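Local coordinates for protein EmGH1 (Erythrobacter marinus, PDB 5Z87) that probably hydrolyses beta-glucosidic bonds, releasing sugar from the non-reducing ends of its substrates, as a glycoside hydrolase family 3 enzyme, at residues Y668-A678 and R690-R701. Residues are numbered along the deposited sequence; the frame is centred on the assembly and turned at random.
Sequences YTSFGYGAPQA and RVSVSVRNTGDR
Val695 lays its CG2 methyl over one face of the Tyr673 ring, 4.2 Å from the ring centroid and displaced toward the rim, a CH-pi contact between side chains that lie side by side. The same methyl meets Phe671 CB: with CG1 between the backbone N and the carbonyl carbon (chi1 46°), CG2 stands anti to the N, against both aromatic side chains. All three face strand 703-713, where the Tyr673 hydroxyl is hydrogen-bonded to Asp705. Further along, Val691 spreads its methyls, CG1 against Pro676 CB at 3.9 Å and CG2 against Ala678 CB. The backbones run antiparallel, with Gly672 and Arg696 exchanging N-H...O bonds and Gly674 N donating to Ser694 O. The register then slips by one residue before Gln677 and Ser692 pair in the same way. Between them a water accepts from Ser694 N and donates to Ala675 O, bridging the strands. At the other end, Asn697 OD1 takes two donors, Thr669 OG1 at 2.7 Å and Gly699 N at 3.0 Å, the latter closing an Asx turn. Its ND2 donates nearly straight (173°) to Arg701 O and is also hydrogen-bonded to Leu733 O, which holds both ends of the buried amide and fixes its flip. Strands 671-678 and 689-697 are the outer and middle strands of a three-stranded antiparallel sheet, packed on a second sheet as in the beta-sandwich of a fibronectin type III-like domain.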
loop_
_atom_site.group_PDB
_atom_site.type_symbol
_atom_site.label_atom_id
_atom_site.label_comp_id
_atom_site.label_asym_id
_atom_site.label_seq_id
_atom_site.Cartn_x
_atom_site.Cartn_y
_atom_site.Cartn_z
ATOM N N TYR A 668 16.943 -27.078 18.115
ATOM C CA TYR A 668 16.826 -28.405 18.704
ATOM C C TYR A 668 17.035 -28.376 20.205
ATOM O O TYR A 668 16.781 -29.386 20.871
ATOM C CB TYR A 668 17.816 -29.381 18.067
ATOM C CG TYR A 668 17.553 -29.622 16.603
ATOM C CD1 TYR A 668 16.293 -29.391 16.057
ATOM C CD2 TYR A 668 18.565 -30.068 15.759
ATOM C CE1 TYR A 668 16.049 -29.603 14.714
ATOM C CE2 TYR A 668 18.331 -30.279 14.426
ATOM C CZ TYR A 668 17.081 -30.050 13.906
ATOM O OH TYR A 668 16.861 -30.267 12.571
ATOM N N THR A 669 17.500 -27.258 20.752
ATOM C CA THR A 669 17.481 -27.081 22.189
ATOM C C THR A 669 16.499 -25.950 22.531
ATOM O O THR A 669 15.713 -25.516 21.688
ATOM C CB THR A 669 18.900 -26.862 22.712
ATOM O OG1 THR A 669 18.903 -26.969 24.145
ATOM C CG2 THR A 669 19.450 -25.509 22.280
ATOM N N SER A 670 16.507 -25.507 23.784
ATOM C CA SER A 670 15.586 -24.479 24.238
ATOM C C SER A 670 16.350 -23.454 25.054
ATOM O O SER A 670 17.387 -23.767 25.643
ATOM C CB SER A 670 14.437 -25.071 25.073
ATOM O OG SER A 670 14.904 -25.532 26.326
ATOM N N PHE A 671 15.828 -22.227 25.076
ATOM C CA PHE A 671 16.507 -21.081 25.671
ATOM C C PHE A 671 15.561 -20.339 26.610
ATOM O O PHE A 671 14.413 -20.062 26.254
ATOM C CB PHE A 671 17.031 -20.138 24.571
ATOM C CG PHE A 671 18.010 -20.796 23.616
ATOM C CD1 PHE A 671 19.353 -20.941 23.966
ATOM C CD2 PHE A 671 17.589 -21.278 22.386
ATOM C CE1 PHE A 671 20.257 -21.555 23.108
ATOM C CE2 PHE A 671 18.481 -21.893 21.520
ATOM C CZ PHE A 671 19.825 -22.027 21.879
ATOM N N GLY A 672 16.050 -20.000 27.798
ATOM C CA GLY A 672 15.276 -19.271 28.782
ATOM C C GLY A 672 15.858 -17.882 28.987
ATOM O O GLY A 672 17.048 -17.735 29.289
ATOM N N TYR A 673 15.001 -16.877 28.831
ATOM C CA TYR A 673 15.419 -15.481 28.789
ATOM C C TYR A 673 15.022 -14.778 30.072
ATOM O O TYR A 673 13.872 -14.893 30.513
ATOM C CB TYR A 673 14.773 -14.756 27.606
ATOM C CG TYR A 673 15.441 -15.021 26.287
ATOM C CD1 TYR A 673 15.378 -16.277 25.684
ATOM C CD2 TYR A 673 16.124 -14.008 25.630
ATOM C CE1 TYR A 673 15.993 -16.509 24.463
ATOM C CE2 TYR A 673 16.733 -14.229 24.415
ATOM C CZ TYR A 673 16.675 -15.476 23.842
ATOM O OH TYR A 673 17.298 -15.663 22.638
ATOM N N GLY A 674 15.952 -14.015 30.639
ATOM C CA GLY A 674 15.582 -13.035 31.634
ATOM C C GLY A 674 15.068 -11.760 30.990
ATOM O O GLY A 674 15.078 -11.600 29.768
ATOM N N ALA A 675 14.595 -10.848 31.838
ATOM C CA ALA A 675 14.134 -9.539 31.391
ATOM C C ALA A 675 15.333 -8.636 31.118
ATOM O O ALA A 675 16.390 -8.803 31.734
ATOM C CB ALA A 675 13.234 -8.877 32.449
ATOM N N PRO A 676 15.198 -7.669 30.208
ATOM C CA PRO A 676 16.280 -6.690 30.030
ATOM C C PRO A 676 16.453 -5.879 31.302
ATOM O O PRO A 676 15.481 -5.522 31.969
ATOM C CB PRO A 676 15.802 -5.829 28.856
ATOM C CG PRO A 676 14.287 -5.976 28.879
ATOM C CD PRO A 676 14.069 -7.422 29.293
ATOM N N GLN A 677 17.711 -5.631 31.657
ATOM C CA GLN A 677 18.074 -4.860 32.840
ATOM C C GLN A 677 18.877 -3.653 32.386
ATOM O O GLN A 677 19.955 -3.808 31.804
ATOM C CB GLN A 677 18.895 -5.695 33.827
ATOM C CG GLN A 677 18.253 -6.998 34.271
ATOM C CD GLN A 677 18.752 -7.451 35.635
ATOM O OE1 GLN A 677 19.414 -8.487 35.763
ATOM N NE2 GLN A 677 18.437 -6.670 36.664
ATOM N N ALA A 678 18.355 -2.461 32.643
ATOM C CA ALA A 678 19.081 -1.241 32.345
ATOM C C ALA A 678 19.910 -0.859 33.557
ATOM O O ALA A 678 19.475 -1.042 34.698
ATOM C CB ALA A 678 18.133 -0.097 31.971
ATOM N N ARG A 690 23.702 1.209 29.170
ATOM C CA ARG A 690 23.987 -0.210 29.065
ATOM C C ARG A 690 22.765 -1.022 29.487
ATOM O O ARG A 690 22.085 -0.684 30.460
ATOM C CB ARG A 690 25.202 -0.568 29.918
ATOM C CG ARG A 690 26.440 0.218 29.520
ATOM C CD ARG A 690 27.705 -0.509 29.915
ATOM N NE ARG A 690 27.931 -0.406 31.348
ATOM C CZ ARG A 690 29.037 -0.812 31.965
ATOM N NH1 ARG A 690 30.026 -1.364 31.267
ATOM N NH2 ARG A 690 29.147 -0.672 33.281
ATOM N N VAL A 691 22.479 -2.078 28.732
ATOM C CA VAL A 691 21.376 -2.985 29.020
ATOM C C VAL A 691 21.879 -4.417 28.864
ATOM O O VAL A 691 22.556 -4.732 27.881
ATOM C CB VAL A 691 20.172 -2.723 28.096
ATOM C CG1 VAL A 691 19.081 -3.753 28.348
ATOM C CG2 VAL A 691 19.627 -1.314 28.315
ATOM N N SER A 692 21.557 -5.283 29.825
ATOM C CA SER A 692 21.965 -6.680 29.758
ATOM C C SER A 692 20.749 -7.599 29.749
ATOM O O SER A 692 19.683 -7.258 30.272
ATOM C CB SER A 692 22.866 -7.062 30.925
ATOM O OG SER A 692 22.126 -7.090 32.129
ATOM N N VAL A 693 20.930 -8.773 29.146
ATOM C CA VAL A 693 19.888 -9.782 28.985
ATOM C C VAL A 693 20.532 -11.141 29.208
ATOM O O VAL A 693 21.435 -11.523 28.458
ATOM C CB VAL A 693 19.252 -9.751 27.584
ATOM C CG1 VAL A 693 18.106 -10.773 27.484
ATOM C CG2 VAL A 693 18.797 -8.353 27.212
ATOM N N SER A 694 20.062 -11.884 30.203
ATOM C CA SER A 694 20.554 -13.240 30.412
ATOM C C SER A 694 19.758 -14.233 29.578
ATOM O O SER A 694 18.530 -14.134 29.454
ATOM C CB SER A 694 20.504 -13.640 31.891
ATOM O OG SER A 694 19.179 -13.832 32.342
ATOM N N VAL A 695 20.476 -15.185 28.991
ATOM C CA VAL A 695 19.880 -16.277 28.240
ATOM C C VAL A 695 20.575 -17.573 28.652
ATOM O O VAL A 695 21.806 -17.618 28.771
ATOM C CB VAL A 695 19.982 -16.029 26.725
ATOM C CG1 VAL A 695 21.376 -15.582 26.379
ATOM C CG2 VAL A 695 19.605 -17.282 25.955
ATOM N N ARG A 696 19.786 -18.616 28.899
ATOM C CA ARG A 696 20.271 -19.883 29.425
ATOM C C ARG A 696 19.816 -20.993 28.498
ATOM O O ARG A 696 18.653 -21.011 28.071
ATOM C CB ARG A 696 19.751 -20.138 30.853
ATOM C CG ARG A 696 20.131 -21.506 31.431
ATOM C CD ARG A 696 19.458 -21.788 32.783
ATOM N NE ARG A 696 19.905 -20.873 33.838
ATOM C CZ ARG A 696 19.227 -19.800 34.238
ATOM N NH1 ARG A 696 18.062 -19.494 33.668
ATOM N NH2 ARG A 696 19.708 -19.027 35.204
ATOM N N ASN A 697 20.733 -21.898 28.166
ATOM C CA ASN A 697 20.391 -23.099 27.407
ATOM C C ASN A 697 19.708 -24.063 28.369
ATOM O O ASN A 697 20.351 -24.679 29.220
ATOM C CB ASN A 697 21.635 -23.711 26.778
ATOM C CG ASN A 697 21.325 -24.894 25.891
ATOM O OD1 ASN A 697 20.249 -25.487 25.959
ATOM N ND2 ASN A 697 22.274 -25.240 25.036
ATOM N N THR A 698 18.393 -24.183 28.242
ATOM C CA THR A 698 17.579 -24.994 29.134
ATOM C C THR A 698 17.266 -26.366 28.547
ATOM O O THR A 698 16.375 -27.056 29.044
ATOM C CB THR A 698 16.275 -24.263 29.448
ATOM O OG1 THR A 698 15.526 -24.156 28.239
ATOM C CG2 THR A 698 16.551 -22.866 29.980
ATOM N N GLY A 699 17.948 -26.758 27.480
ATOM C CA GLY A 699 17.723 -28.051 26.872
ATOM C C GLY A 699 18.963 -28.909 26.953
ATOM O O GLY A 699 19.846 -28.659 27.784
ATOM N N ASP A 700 19.058 -29.911 26.086
ATOM C CA ASP A 700 20.026 -30.983 26.277
ATOM C C ASP A 700 21.088 -31.063 25.183
ATOM O O ASP A 700 21.810 -32.057 25.122
ATOM C CB ASP A 700 19.298 -32.332 26.407
ATOM C CG ASP A 700 18.663 -32.810 25.093
ATOM O OD1 ASP A 700 18.726 -32.097 24.067
ATOM O OD2 ASP A 700 18.083 -33.921 25.091
ATOM N N ARG A 701 21.193 -30.066 24.307
ATOM C CA ARG A 701 22.299 -30.014 23.359
ATOM C C ARG A 701 22.713 -28.568 23.158
ATOM O O ARG A 701 21.930 -27.638 23.363
ATOM C CB ARG A 701 21.957 -30.646 22.006
ATOM C CG ARG A 701 20.636 -30.235 21.437
ATOM C CD ARG A 701 19.922 -31.444 20.878
ATOM N NE ARG A 701 20.511 -31.870 19.626
ATOM C CZ ARG A 701 20.280 -33.039 19.035
ATOM N NH1 ARG A 701 19.462 -33.927 19.587
ATOM N NH2 ARG A 701 20.881 -33.319 17.883
HETATM O O HOH W 1 18.417 -10.586 31.980
HETATM O O HOH W 2 20.746 -9.438 32.690
#